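Local coordinates for protein walker-Type ATPase (Pyrococcus abyssi, PDB 2QEN) that probably binds and hydrolyses ATP as a P-loop ATPase of an archaeal family, here holding ADP and magnesium, its cellular role being unknown, at residues 1-11 against 241-253. The protein carries 1 engineered substitution. Sequence-based numbering, arbitrary orientation.
Sequences MLFDLRPKTRR and WLVVFGVEYLRNG. With ADP (adenosine-5'-diphosphate), chain C.
Phe3 sits over helix 239-252 at the centre of an inverse gamma turn, its CA 5.1 Å from that of Val247, and no hydrogen bond joins the irregular N-terminal segment to the helix. The phenyl ring lies flat on Gly246: CA stands 3.4 Å from the ring centroid and 8° off its normal, a CH-pi contact. A CB on Gly246 would run into Phe3 CD1, so the missing side chain permits this approach. Leu250 CG lies at the ring's edge, and Phe216 of helix 205-217 meets the ring edge-to-face. With an alanine at Phe3, Gly246 CA and Phe216 would probably lose their aromatic partner and a gap would open between the two helices. Val247 CG2, anti to its carbonyl carbon, reaches 3.6 Å from Phe3 C, and the same methyl is 3.9 Å from Leu5 CG. Leu2, Lys8 and Val243 form part of the ADP pocket of this P-loop ATPase: Leu2 CD2 is 3.6 Å from ADP C2, while Val243 puts CG2 near the ribose and CG1 3.5 Å from Asp4 O. Lys8 sets CD above the adenine rim at N3, with CE nearer the plane, each 3.4 Å from N3; its chain bends at chi4 (-55°), bringing NZ to Leu2 O from above the carbonyl plane, with a weak second bond to Met1 O. Further out, the bent Met1 chain meets Leu250 tip to tip, CE to CD1 3.7 Å.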
ATOM      1  N   MET A   1      14.435 -17.019   0.302  1.00 33.10           N
ATOM      2  CA  MET A   1      13.842 -17.418   1.631  1.00 33.59           C
ATOM      3  C   MET A   1      12.860 -16.375   2.185  1.00 31.96           C
ATOM      4  O   MET A   1      12.998 -15.184   1.905  1.00 31.84           O
ATOM      5  CB  MET A   1      14.938 -17.722   2.646  1.00 33.46           C
ATOM      6  CG  MET A   1      15.974 -16.617   2.832  1.00 35.21           C
ATOM      7  SD  MET A   1      17.380 -17.126   3.862  1.00 37.47           S
ATOM      8  CE  MET A   1      16.621 -17.192   5.497  1.00 34.92           C
ATOM      9  N   LEU A   2      11.868 -16.835   2.948  1.00 30.62           N
ATOM     10  CA  LEU A   2      10.890 -15.950   3.599  1.00 29.35           C
ATOM     11  C   LEU A   2      11.548 -14.952   4.543  1.00 28.19           C
ATOM     12  O   LEU A   2      11.253 -13.754   4.494  1.00 27.70           O
ATOM     13  CB  LEU A   2       9.847 -16.739   4.401  1.00 29.39           C
ATOM     14  CG  LEU A   2       8.606 -17.353   3.751  1.00 29.82           C
ATOM     15  CD1 LEU A   2       7.648 -17.802   4.865  1.00 27.95           C
ATOM     16  CD2 LEU A   2       7.911 -16.391   2.778  1.00 29.03           C
ATOM     17  N   PHE A   3      12.426 -15.457   5.405  1.00 26.46           N
ATOM     18  CA  PHE A   3      13.081 -14.616   6.395  1.00 25.54           C
ATOM     19  C   PHE A   3      14.266 -13.878   5.766  1.00 25.43           C
ATOM     20  O   PHE A   3      15.427 -14.213   5.960  1.00 24.69           O
ATOM     21  CB  PHE A   3      13.431 -15.414   7.653  1.00 24.30           C
ATOM     22  CG  PHE A   3      12.217 -15.975   8.379  1.00 23.19           C
ATOM     23  CD1 PHE A   3      10.920 -15.485   8.110  1.00 21.81           C
ATOM     24  CD2 PHE A   3      12.369 -16.950   9.355  1.00 20.38           C
ATOM     25  CE1 PHE A   3       9.809 -15.984   8.794  1.00 20.28           C
ATOM     26  CE2 PHE A   3      11.266 -17.449  10.049  1.00 20.74           C
ATOM     27  CZ  PHE A   3       9.983 -16.970   9.762  1.00 20.37           C
ATOM     28  N   ASP A   4      13.912 -12.859   4.994  1.00 26.49           N
ATOM     29  CA  ASP A   4      14.850 -12.074   4.200  1.00 27.58           C
ATOM     30  C   ASP A   4      14.217 -10.704   4.023  1.00 27.78           C
ATOM     31  O   ASP A   4      13.047 -10.611   3.700  1.00 27.15           O
ATOM     32  CB  ASP A   4      15.075 -12.743   2.837  1.00 27.27           C
ATOM     33  CG  ASP A   4      16.278 -12.193   2.110  1.00 29.18           C
ATOM     34  OD1 ASP A   4      16.286 -10.990   1.771  1.00 29.21           O
ATOM     35  OD2 ASP A   4      17.228 -12.973   1.875  1.00 32.09           O
ATOM     36  N   LEU A   5      14.995  -9.645   4.244  1.00 29.48           N
ATOM     37  CA  LEU A   5      14.468  -8.267   4.241  1.00 30.96           C
ATOM     38  C   LEU A   5      14.401  -7.589   2.874  1.00 31.61           C
ATOM     39  O   LEU A   5      13.713  -6.578   2.735  1.00 32.00           O
ATOM     40  CB  LEU A   5      15.268  -7.379   5.202  1.00 31.20           C
ATOM     41  CG  LEU A   5      15.292  -7.792   6.674  1.00 32.89           C
ATOM     42  CD1 LEU A   5      16.543  -7.248   7.350  1.00 33.77           C
ATOM     43  CD2 LEU A   5      14.022  -7.338   7.401  1.00 32.37           C
ATOM     44  N   ARG A   6      15.108  -8.123   1.877  1.00 32.44           N
ATOM     45  CA  ARG A   6      15.053  -7.578   0.505  1.00 33.66           C
ATOM     46  C   ARG A   6      13.637  -7.683  -0.085  1.00 33.63           C
ATOM     47  O   ARG A   6      12.872  -8.569   0.313  1.00 33.64           O
ATOM     48  CB  ARG A   6      16.066  -8.293  -0.401  1.00 33.46           C
ATOM     49  CG  ARG A   6      17.495  -8.288   0.138  1.00 34.90           C
ATOM     50  CD  ARG A   6      18.497  -8.914  -0.835  1.00 35.74           C
ATOM     51  NE  ARG A   6      18.184 -10.308  -1.166  1.00 40.28           N
ATOM     52  CZ  ARG A   6      18.860 -11.371  -0.728  1.00 41.40           C
ATOM     53  NH1 ARG A   6      19.911 -11.230   0.075  1.00 42.03           N
ATOM     54  NH2 ARG A   6      18.484 -12.588  -1.099  1.00 41.68           N
ATOM     55  N   PRO A   7      13.270  -6.769  -1.022  1.00 33.79           N
ATOM     56  CA  PRO A   7      11.931  -6.802  -1.617  1.00 33.50           C
ATOM     57  C   PRO A   7      11.597  -8.110  -2.336  1.00 33.12           C
ATOM     58  O   PRO A   7      12.429  -8.668  -3.046  1.00 33.30           O
ATOM     59  CB  PRO A   7      11.962  -5.641  -2.623  1.00 33.78           C
ATOM     60  CG  PRO A   7      13.030  -4.737  -2.134  1.00 34.00           C
ATOM     61  CD  PRO A   7      14.072  -5.656  -1.563  1.00 34.07           C
ATOM     62  N   LYS A   8      10.380  -8.591  -2.145  1.00 32.96           N
ATOM     63  CA  LYS A   8       9.925  -9.806  -2.812  1.00 32.80           C
ATOM     64  C   LYS A   8       9.260  -9.457  -4.148  1.00 33.24           C
ATOM     65  O   LYS A   8       8.380  -8.594  -4.210  1.00 32.65           O
ATOM     66  CB  LYS A   8       9.002 -10.597  -1.888  1.00 32.44           C
ATOM     67  CG  LYS A   8       9.738 -11.041  -0.616  1.00 32.82           C
ATOM     68  CD  LYS A   8       8.907 -11.866   0.323  1.00 29.76           C
ATOM     69  CE  LYS A   8       9.660 -12.103   1.651  1.00 31.52           C
ATOM     70  NZ  LYS A   8      11.030 -12.721   1.517  1.00 31.44           N
ATOM     71  N   THR A   9       9.699 -10.132  -5.206  1.00 33.62           N
ATOM     72  CA  THR A   9       9.355  -9.736  -6.575  1.00 34.98           C
ATOM     73  C   THR A   9       8.738 -10.855  -7.425  1.00 35.19           C
ATOM     74  O   THR A   9       8.246 -10.595  -8.520  1.00 36.01           O
ATOM     75  CB  THR A   9      10.605  -9.186  -7.334  1.00 34.91           C
ATOM     76  OG1 THR A   9      11.571 -10.233  -7.471  1.00 35.50           O
ATOM     77  CG2 THR A   9      11.249  -8.017  -6.584  1.00 34.62           C
ATOM     78  N   ARG A  10       8.770 -12.088  -6.925  1.00 35.56           N
ATOM     79  CA  ARG A  10       8.280 -13.249  -7.671  1.00 36.10           C
ATOM     80  C   ARG A  10       7.225 -14.010  -6.879  1.00 36.01           C
ATOM     81  O   ARG A  10       7.232 -13.987  -5.647  1.00 35.69           O
ATOM     82  CB  ARG A  10       9.426 -14.221  -8.017  1.00 36.28           C
ATOM     83  CG  ARG A  10      10.662 -13.600  -8.672  1.00 36.55           C
ATOM     84  CD  ARG A  10      11.617 -14.662  -9.182  1.00 37.49           C
ATOM     85  NE  ARG A  10      12.180 -15.511  -8.122  1.00 41.53           N
ATOM     86  CZ  ARG A  10      11.946 -16.819  -7.981  1.00 42.48           C
ATOM     87  NH1 ARG A  10      11.141 -17.462  -8.824  1.00 43.12           N
ATOM     88  NH2 ARG A  10      12.519 -17.496  -6.987  1.00 42.24           N
ATOM     89  N   ARG A  11       6.346 -14.694  -7.609  1.00 36.17           N
ATOM     90  CA  ARG A  11       5.276 -15.521  -7.057  1.00 36.70           C
ATOM     91  C   ARG A  11       5.793 -16.614  -6.098  1.00 36.80           C
ATOM     92  O   ARG A  11       5.222 -16.801  -5.027  1.00 36.55           O
ATOM     93  CB  ARG A  11       4.456 -16.144  -8.201  1.00 37.07           C
ATOM     94  CG  ARG A  11       3.372 -17.138  -7.758  1.00 39.38           C
ATOM     95  CD  ARG A  11       1.964 -16.527  -7.842  1.00 43.84           C
ATOM     96  NE  ARG A  11       1.153 -16.827  -6.654  1.00 45.05           N
ATOM     97  CZ  ARG A  11       0.898 -15.956  -5.676  1.00 45.90           C
ATOM     98  NH1 ARG A  11       1.373 -14.711  -5.733  1.00 46.02           N
ATOM     99  NH2 ARG A  11       0.163 -16.329  -4.639  1.00 46.17           N
ATOM    100  N   TRP A 241       5.795  -7.538   9.828  1.00 30.31           N
ATOM    101  CA  TRP A 241       6.341  -7.795  11.160  1.00 29.97           C
ATOM    102  C   TRP A 241       6.768  -9.255  11.368  1.00 29.51           C
ATOM    103  O   TRP A 241       7.762  -9.524  12.039  1.00 29.24           O
ATOM    104  CB  TRP A 241       5.368  -7.324  12.242  1.00 29.54           C
ATOM    105  CG  TRP A 241       4.918  -5.859  12.077  1.00 29.10           C
ATOM    106  CD1 TRP A 241       3.633  -5.396  12.083  1.00 29.92           C
ATOM    107  CD2 TRP A 241       5.757  -4.700  11.896  1.00 28.70           C
ATOM    108  NE1 TRP A 241       3.618  -4.026  11.911  1.00 30.38           N
ATOM    109  CE2 TRP A 241       4.908  -3.578  11.793  1.00 29.15           C
ATOM    110  CE3 TRP A 241       7.140  -4.507  11.807  1.00 29.91           C
ATOM    111  CZ2 TRP A 241       5.394  -2.283  11.626  1.00 29.09           C
ATOM    112  CZ3 TRP A 241       7.628  -3.209  11.603  1.00 29.99           C
ATOM    113  CH2 TRP A 241       6.751  -2.116  11.529  1.00 29.86           C
ATOM    114  N   LEU A 242       6.034 -10.185  10.763  1.00 29.21           N
ATOM    115  CA  LEU A 242       6.384 -11.611  10.807  1.00 28.97           C
ATOM    116  C   LEU A 242       7.752 -11.914  10.168  1.00 29.15           C
ATOM    117  O   LEU A 242       8.490 -12.771  10.657  1.00 28.98           O
ATOM    118  CB  LEU A 242       5.281 -12.470  10.163  1.00 28.04           C
ATOM    119  CG  LEU A 242       3.892 -12.547  10.838  1.00 26.80           C
ATOM    120  CD1 LEU A 242       2.891 -13.303   9.958  1.00 23.40           C
ATOM    121  CD2 LEU A 242       3.938 -13.147  12.226  1.00 23.29           C
ATOM    122  N   VAL A 243       8.065 -11.220   9.075  1.00 29.47           N
ATOM    123  CA  VAL A 243       9.389 -11.312   8.429  1.00 30.19           C
ATOM    124  C   VAL A 243      10.518 -10.674   9.259  1.00 29.96           C
ATOM    125  O   VAL A 243      11.585 -11.264   9.381  1.00 31.68           O
ATOM    126  CB  VAL A 243       9.390 -10.765   6.967  1.00 30.32           C
ATOM    127  CG1 VAL A 243      10.827 -10.675   6.405  1.00 30.19           C
ATOM    128  CG2 VAL A 243       8.550 -11.654   6.058  1.00 29.81           C
ATOM    129  N   VAL A 244      10.296  -9.487   9.814  1.00 29.92           N
ATOM    130  CA  VAL A 244      11.280  -8.839  10.707  1.00 29.76           C
ATOM    131  C   VAL A 244      11.607  -9.755  11.894  1.00 29.72           C
ATOM    132  O   VAL A 244      12.775  -9.924  12.249  1.00 30.29           O
ATOM    133  CB  VAL A 244      10.776  -7.459  11.261  1.00 29.81           C
ATOM    134  CG1 VAL A 244      11.703  -6.944  12.374  1.00 28.08           C
ATOM    135  CG2 VAL A 244      10.627  -6.412  10.122  1.00 30.41           C
ATOM    136  N   PHE A 245      10.573 -10.325  12.507  1.00 29.34           N
ATOM    137  CA  PHE A 245      10.744 -11.291  13.598  1.00 29.54           C
ATOM    138  C   PHE A 245      11.559 -12.526  13.166  1.00 29.76           C
ATOM    139  O   PHE A 245      12.486 -12.931  13.863  1.00 30.72           O
ATOM    140  CB  PHE A 245       9.388 -11.716  14.172  1.00 29.05           C
ATOM    141  CG  PHE A 245       9.498 -12.797  15.217  1.00 29.87           C
ATOM    142  CD1 PHE A 245       9.905 -12.477  16.525  1.00 26.29           C
ATOM    143  CD2 PHE A 245       9.230 -14.136  14.888  1.00 26.93           C
ATOM    144  CE1 PHE A 245      10.053 -13.475  17.483  1.00 27.52           C
ATOM    145  CE2 PHE A 245       9.394 -15.141  15.835  1.00 25.56           C
ATOM    146  CZ  PHE A 245       9.783 -14.822  17.134  1.00 27.53           C
ATOM    147  N   GLY A 246      11.209 -13.111  12.017  1.00 29.35           N
ATOM    148  CA  GLY A 246      11.902 -14.285  11.496  1.00 28.78           C
ATOM    149  C   GLY A 246      13.391 -14.025  11.306  1.00 28.71           C
ATOM    150  O   GLY A 246      14.210 -14.781  11.779  1.00 28.51           O
ATOM    151  N   VAL A 247      13.720 -12.932  10.622  1.00 28.81           N
ATOM    152  CA  VAL A 247      15.095 -12.418  10.523  1.00 28.98           C
ATOM    153  C   VAL A 247      15.788 -12.250  11.889  1.00 28.89           C
ATOM    154  O   VAL A 247      16.889 -12.759  12.088  1.00 29.11           O
ATOM    155  CB  VAL A 247      15.126 -11.076   9.708  1.00 29.30           C
ATOM    156  CG1 VAL A 247      16.524 -10.412   9.727  1.00 28.50           C
ATOM    157  CG2 VAL A 247      14.675 -11.330   8.243  1.00 29.71           C
ATOM    158  N   GLU A 248      15.158 -11.536  12.821  1.00 28.75           N
ATOM    159  CA  GLU A 248      15.760 -11.294  14.153  1.00 28.41           C
ATOM    160  C   GLU A 248      15.978 -12.578  14.945  1.00 28.06           C
ATOM    161  O   GLU A 248      16.959 -12.702  15.662  1.00 28.47           O
ATOM    162  CB  GLU A 248      14.930 -10.288  14.969  1.00 28.70           C
ATOM    163  CG  GLU A 248      14.986  -8.840  14.458  1.00 30.59           C
ATOM    164  CD  GLU A 248      16.420  -8.331  14.292  1.00 36.18           C
ATOM    165  OE1 GLU A 248      17.306  -8.792  15.041  1.00 36.69           O
ATOM    166  OE2 GLU A 248      16.675  -7.479  13.404  1.00 39.45           O
ATOM    167  N   TYR A 249      15.084 -13.549  14.774  1.00 27.74           N
ATOM    168  CA  TYR A 249      15.239 -14.839  15.426  1.00 27.59           C
ATOM    169  C   TYR A 249      16.427 -15.616  14.882  1.00 27.35           C
ATOM    170  O   TYR A 249      17.169 -16.197  15.662  1.00 27.11           O
ATOM    171  CB  TYR A 249      13.941 -15.677  15.367  1.00 27.75           C
ATOM    172  CG  TYR A 249      13.885 -16.777  16.424  1.00 27.87           C
ATOM    173  CD1 TYR A 249      14.654 -17.943  16.295  1.00 29.39           C
ATOM    174  CD2 TYR A 249      13.056 -16.664  17.532  1.00 27.93           C
ATOM    175  CE1 TYR A 249      14.612 -18.963  17.267  1.00 28.38           C
ATOM    176  CE2 TYR A 249      12.995 -17.677  18.497  1.00 28.86           C
ATOM    177  CZ  TYR A 249      13.778 -18.823  18.353  1.00 28.35           C
ATOM    178  OH  TYR A 249      13.732 -19.817  19.308  1.00 28.40           O
ATOM    179  N   LEU A 250      16.612 -15.605  13.556  1.00 27.37           N
ATOM    180  CA  LEU A 250      17.758 -16.261  12.905  1.00 27.13           C
ATOM    181  C   LEU A 250      19.095 -15.639  13.335  1.00 26.87           C
ATOM    182  O   LEU A 250      20.108 -16.325  13.456  1.00 27.18           O
ATOM    183  CB  LEU A 250      17.633 -16.158  11.372  1.00 27.49           C
ATOM    184  CG  LEU A 250      16.531 -16.956  10.658  1.00 28.01           C
ATOM    185  CD1 LEU A 250      16.804 -17.020   9.154  1.00 27.66           C
ATOM    186  CD2 LEU A 250      16.397 -18.352  11.217  1.00 28.52           C
ATOM    187  N   ARG A 251      19.079 -14.332  13.556  1.00 26.14           N
ATOM    188  CA  ARG A 251      20.257 -13.603  13.968  1.00 25.91           C
ATOM    189  C   ARG A 251      20.562 -13.721  15.478  1.00 25.96           C
ATOM    190  O   ARG A 251      21.707 -13.617  15.878  1.00 24.97           O
ATOM    191  CB  ARG A 251      20.090 -12.142  13.545  1.00 25.79           C
ATOM    192  CG  ARG A 251      20.218 -11.980  12.035  1.00 25.98           C
ATOM    193  CD  ARG A 251      19.869 -10.590  11.569  1.00 27.66           C
ATOM    194  NE  ARG A 251      20.241 -10.460  10.166  1.00 31.11           N
ATOM    195  CZ  ARG A 251      20.220  -9.330   9.472  1.00 32.26           C
ATOM    196  NH1 ARG A 251      19.831  -8.204  10.035  1.00 32.35           N
ATOM    197  NH2 ARG A 251      20.603  -9.337   8.206  1.00 34.84           N
ATOM    198  N   ASN A 252      19.524 -13.940  16.292  1.00 25.92           N
ATOM    199  CA  ASN A 252      19.642 -13.855  17.746  1.00 26.45           C
ATOM    200  C   ASN A 252      19.388 -15.148  18.512  1.00 26.55           C
ATOM    201  O   ASN A 252      19.862 -15.284  19.637  1.00 26.52           O
ATOM    202  CB  ASN A 252      18.722 -12.748  18.270  1.00 26.24           C
ATOM    203  CG  ASN A 252      19.207 -11.382  17.875  1.00 26.71           C
ATOM    204  OD1 ASN A 252      20.102 -10.842  18.513  1.00 24.99           O
ATOM    205  ND2 ASN A 252      18.652 -10.830  16.781  1.00 25.13           N
ATOM    206  N   GLY A 253      18.609 -16.064  17.922  1.00 26.96           N
ATOM    207  CA  GLY A 253      18.466 -17.437  18.446  1.00 27.11           C
ATOM    208  C   GLY A 253      17.604 -17.581  19.688  1.00 27.53           C
ATOM    209  O   GLY A 253      17.618 -18.626  20.345  1.00 27.21           O
TER
HETATM  210  PB  ADP C 999       2.339  -2.923   1.672  1.00 25.32           P
HETATM  211  O1B ADP C 999       0.981  -3.565   1.821  1.00 26.10           O
HETATM  212  O2B ADP C 999       2.669  -2.617   0.228  1.00 25.79           O
HETATM  213  O3B ADP C 999       2.618  -1.760   2.587  1.00 26.33           O
HETATM  214  PA  ADP C 999       4.613  -4.795   1.411  1.00 26.61           P
HETATM  215  O1A ADP C 999       4.188  -5.558   0.184  1.00 25.17           O
HETATM  216  O2A ADP C 999       5.771  -3.849   1.347  1.00 22.84           O
HETATM  217  O3A ADP C 999       3.344  -4.083   2.154  1.00 26.10           O
HETATM  218  O5' ADP C 999       4.911  -5.937   2.517  1.00 26.65           O
HETATM  219  C5' ADP C 999       5.640  -5.689   3.723  1.00 25.42           C
HETATM  220  C4' ADP C 999       6.750  -6.743   3.833  1.00 26.73           C
HETATM  221  O4' ADP C 999       6.213  -7.992   4.308  1.00 25.55           O
HETATM  222  C3' ADP C 999       7.433  -7.111   2.517  1.00 26.32           C
HETATM  223  O3' ADP C 999       8.597  -6.333   2.266  1.00 27.79           O
HETATM  224  C2' ADP C 999       7.864  -8.526   2.732  1.00 26.33           C
HETATM  225  O2' ADP C 999       8.933  -8.460   3.672  1.00 25.75           O
HETATM  226  C1' ADP C 999       6.758  -9.091   3.572  1.00 24.43           C
HETATM  227  N9  ADP C 999       5.640  -9.777   2.886  1.00 24.15           N
HETATM  228  C8  ADP C 999       4.460  -9.210   2.573  1.00 23.37           C
HETATM  229  N7  ADP C 999       3.609 -10.113   2.030  1.00 23.56           N
HETATM  230  C5  ADP C 999       4.254 -11.294   1.989  1.00 23.88           C
HETATM  231  C6  ADP C 999       3.943 -12.665   1.536  1.00 23.98           C
HETATM  232  N6  ADP C 999       2.736 -12.965   1.004  1.00 23.88           N
HETATM  233  N1  ADP C 999       4.904 -13.612   1.677  1.00 23.78           N
HETATM  234  C2  ADP C 999       6.106 -13.327   2.190  1.00 23.87           C
HETATM  235  N3  ADP C 999       6.454 -12.109   2.646  1.00 24.64           N
HETATM  236  C4  ADP C 999       5.591 -11.068   2.567  1.00 24.21           C